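Serine protease pet (Escherichia coli, PDB 4OM9) acts as a secreted autotransporter enterotoxin of enteroaggregative E. coli, a serine protease that probably cleaves the host cytoskeletal protein alpha-fodrin. Local coordinates at residues Lys430-Gly435 against Thr453-Thr458. Sequence-based numbering, arbitrary orientation.
Sequences KLDLNG and TNSNTT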
loop_
_atom_site.group_PDB
_atom_site.type_symbol
_atom_site.label_atom_id
_atom_site.label_comp_id
_atom_site.label_asym_id
_atom_site.label_seq_id
_atom_site.Cartn_x
_atom_site.Cartn_y
_atom_site.Cartn_z
ATOM N N LYS A 430 -17.903 -1.836 3.744
ATOM C CA LYS A 430 -17.886 -2.430 2.412
ATOM C C LYS A 430 -19.075 -2.007 1.576
ATOM O O LYS A 430 -20.216 -2.031 2.056
ATOM C CB LYS A 430 -17.861 -3.957 2.492
ATOM C CG LYS A 430 -16.475 -4.575 2.540
ATOM C CD LYS A 430 -16.458 -5.925 1.812
ATOM C CE LYS A 430 -15.009 -6.409 1.575
ATOM N NZ LYS A 430 -14.875 -7.468 0.514
ATOM N N LEU A 431 -18.802 -1.616 0.331
ATOM C CA LEU A 431 -19.839 -1.439 -0.686
ATOM C C LEU A 431 -19.752 -2.580 -1.693
ATOM O O LEU A 431 -18.773 -2.689 -2.429
ATOM C CB LEU A 431 -19.710 -0.092 -1.410
ATOM C CG LEU A 431 -20.694 0.040 -2.595
ATOM C CD1 LEU A 431 -22.154 -0.117 -2.126
ATOM C CD2 LEU A 431 -20.529 1.361 -3.329
ATOM N N ASP A 432 -20.777 -3.432 -1.705
ATOM C CA ASP A 432 -20.862 -4.565 -2.632
ATOM C C ASP A 432 -21.789 -4.207 -3.793
ATOM O O ASP A 432 -23.022 -4.127 -3.624
ATOM C CB ASP A 432 -21.344 -5.821 -1.900
ATOM C CG ASP A 432 -21.428 -7.045 -2.799
ATOM O OD1 ASP A 432 -20.997 -6.993 -3.971
ATOM O OD2 ASP A 432 -21.925 -8.087 -2.328
ATOM N N LEU A 433 -21.194 -3.976 -4.963
ATOM C CA LEU A 433 -21.947 -3.560 -6.148
ATOM C C LEU A 433 -22.826 -4.696 -6.611
ATOM O O LEU A 433 -23.776 -4.480 -7.355
ATOM C CB LEU A 433 -21.014 -3.120 -7.292
ATOM C CG LEU A 433 -20.038 -1.986 -6.980
ATOM C CD1 LEU A 433 -19.259 -1.593 -8.202
ATOM C CD2 LEU A 433 -20.743 -0.787 -6.431
ATOM N N ASN A 434 -22.492 -5.908 -6.184
ATOM C CA ASN A 434 -23.368 -7.061 -6.358
ATOM C C ASN A 434 -23.884 -7.223 -7.799
ATOM O O ASN A 434 -25.084 -7.390 -8.034
ATOM C CB ASN A 434 -24.535 -6.948 -5.379
ATOM C CG ASN A 434 -25.419 -8.170 -5.386
ATOM O OD1 ASN A 434 -24.944 -9.283 -5.667
ATOM N ND2 ASN A 434 -26.724 -7.976 -5.114
ATOM N N GLY A 435 -22.973 -7.167 -8.770
ATOM C CA GLY A 435 -23.354 -7.351 -10.163
ATOM C C GLY A 435 -23.799 -6.081 -10.865
ATOM O O GLY A 435 -23.950 -6.078 -12.083
ATOM N N THR A 453 -16.427 -3.576 -3.505
ATOM C CA THR A 453 -16.235 -4.937 -3.980
ATOM C C THR A 453 -17.386 -5.403 -4.862
ATOM O O THR A 453 -18.318 -4.651 -5.149
ATOM C CB THR A 453 -16.099 -5.920 -2.802
ATOM O OG1 THR A 453 -15.626 -7.178 -3.301
ATOM C CG2 THR A 453 -17.479 -6.121 -2.092
ATOM N N ASN A 454 -17.318 -6.651 -5.296
ATOM C CA ASN A 454 -18.459 -7.272 -5.937
ATOM C C ASN A 454 -18.446 -8.773 -5.717
ATOM O O ASN A 454 -17.631 -9.483 -6.301
ATOM C CB ASN A 454 -18.494 -6.963 -7.423
ATOM C CG ASN A 454 -19.550 -7.773 -8.150
ATOM O OD1 ASN A 454 -20.611 -8.044 -7.598
ATOM N ND2 ASN A 454 -19.251 -8.197 -9.380
ATOM N N SER A 455 -19.361 -9.238 -4.868
ATOM C CA SER A 455 -19.408 -10.622 -4.427
ATOM C C SER A 455 -20.075 -11.523 -5.453
ATOM O O SER A 455 -20.115 -12.739 -5.290
ATOM C CB SER A 455 -20.147 -10.717 -3.075
ATOM O OG SER A 455 -21.491 -10.245 -3.164
ATOM N N ASN A 456 -20.627 -10.926 -6.502
ATOM C CA ASN A 456 -21.272 -11.706 -7.565
ATOM C C ASN A 456 -20.219 -12.241 -8.533
ATOM O O ASN A 456 -19.609 -11.479 -9.273
ATOM C CB ASN A 456 -22.305 -10.861 -8.312
ATOM C CG ASN A 456 -23.220 -11.695 -9.194
ATOM O OD1 ASN A 456 -22.811 -12.700 -9.781
ATOM N ND2 ASN A 456 -24.474 -11.271 -9.295
ATOM N N THR A 457 -20.009 -13.551 -8.530
ATOM C CA THR A 457 -18.895 -14.120 -9.274
ATOM C C THR A 457 -19.226 -14.372 -10.742
ATOM O O THR A 457 -18.372 -14.842 -11.491
ATOM C CB THR A 457 -18.412 -15.455 -8.644
ATOM O OG1 THR A 457 -19.412 -16.466 -8.813
ATOM C CG2 THR A 457 -18.125 -15.283 -7.166
ATOM N N THR A 458 -20.448 -14.063 -11.160
ATOM C CA THR A 458 -20.869 -14.429 -12.506
ATOM C C THR A 458 -21.231 -13.222 -13.358
ATOM O O THR A 458 -21.420 -13.342 -14.558
ATOM C CB THR A 458 -22.079 -15.387 -12.474
ATOM O OG1 THR A 458 -23.144 -14.790 -11.725
ATOM C CG2 THR A 458 -21.696 -16.720 -11.846
HETATM O O HOH W 1 -23.821 -11.419 -4.790
#
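Asp-432 and Thr-453 pair as a parallel beta bridge. Two backbone bonds flank Asp-432: Thr-453 N gives to Leu-431 O at 2.7 Å, and Leu-433 N gives to Thr-453 O at 3.0 Å. Both are nearly straight.

Side-chain acceptors take over where the strands end. The Asp-432 side chain has CG anti to the backbone N (chi1 -179°), beside the carbonyl carbon, and its carboxylate reaches Ser-455. Its OD1 accepts from Ser-455 N at 2.9 Å and, in an Asx turn, from Asn-434 N. The two N-H groups approach from opposite faces of the carboxylate plane. OD2 accepts from Ser-455 OG, but that bond is modelled so short that its exact length is doubtful. OD2 also accepts from Gln-407 NE2 on the adjacent strand 404-408. Asn-454 OD1 works in a similar way. It takes Gly-435 N across the contact at 2.8 Å and Asn-456 N of its own Asx turn, again from opposite faces. Its ND2 gives to Asn-480 O and Lys-459 O.

The segments belong to successive rungs of the right-handed parallel beta-helix of the passenger domain. Strand 429-432 lies between strands 404-408 and 451-453, and the contact sits where both segments leave the sheet.

Water 1 bridges the polar ends, donating to Asn-434 OD1 and to Ser-455 OG. Asn-434 ND2 is held by Leu-408 O. Thr-453 OG1 bonds to Asp-478 OD1.

Van der Waals contact is modest. Thr-453 CG2 packs 3.8 Å from Asp-432 CA. The Lys-430 chain crosses Thr-453, with CD 4.0 Å from CG2. Asn-456 CB rests 3.8 Å from Gly-435 N.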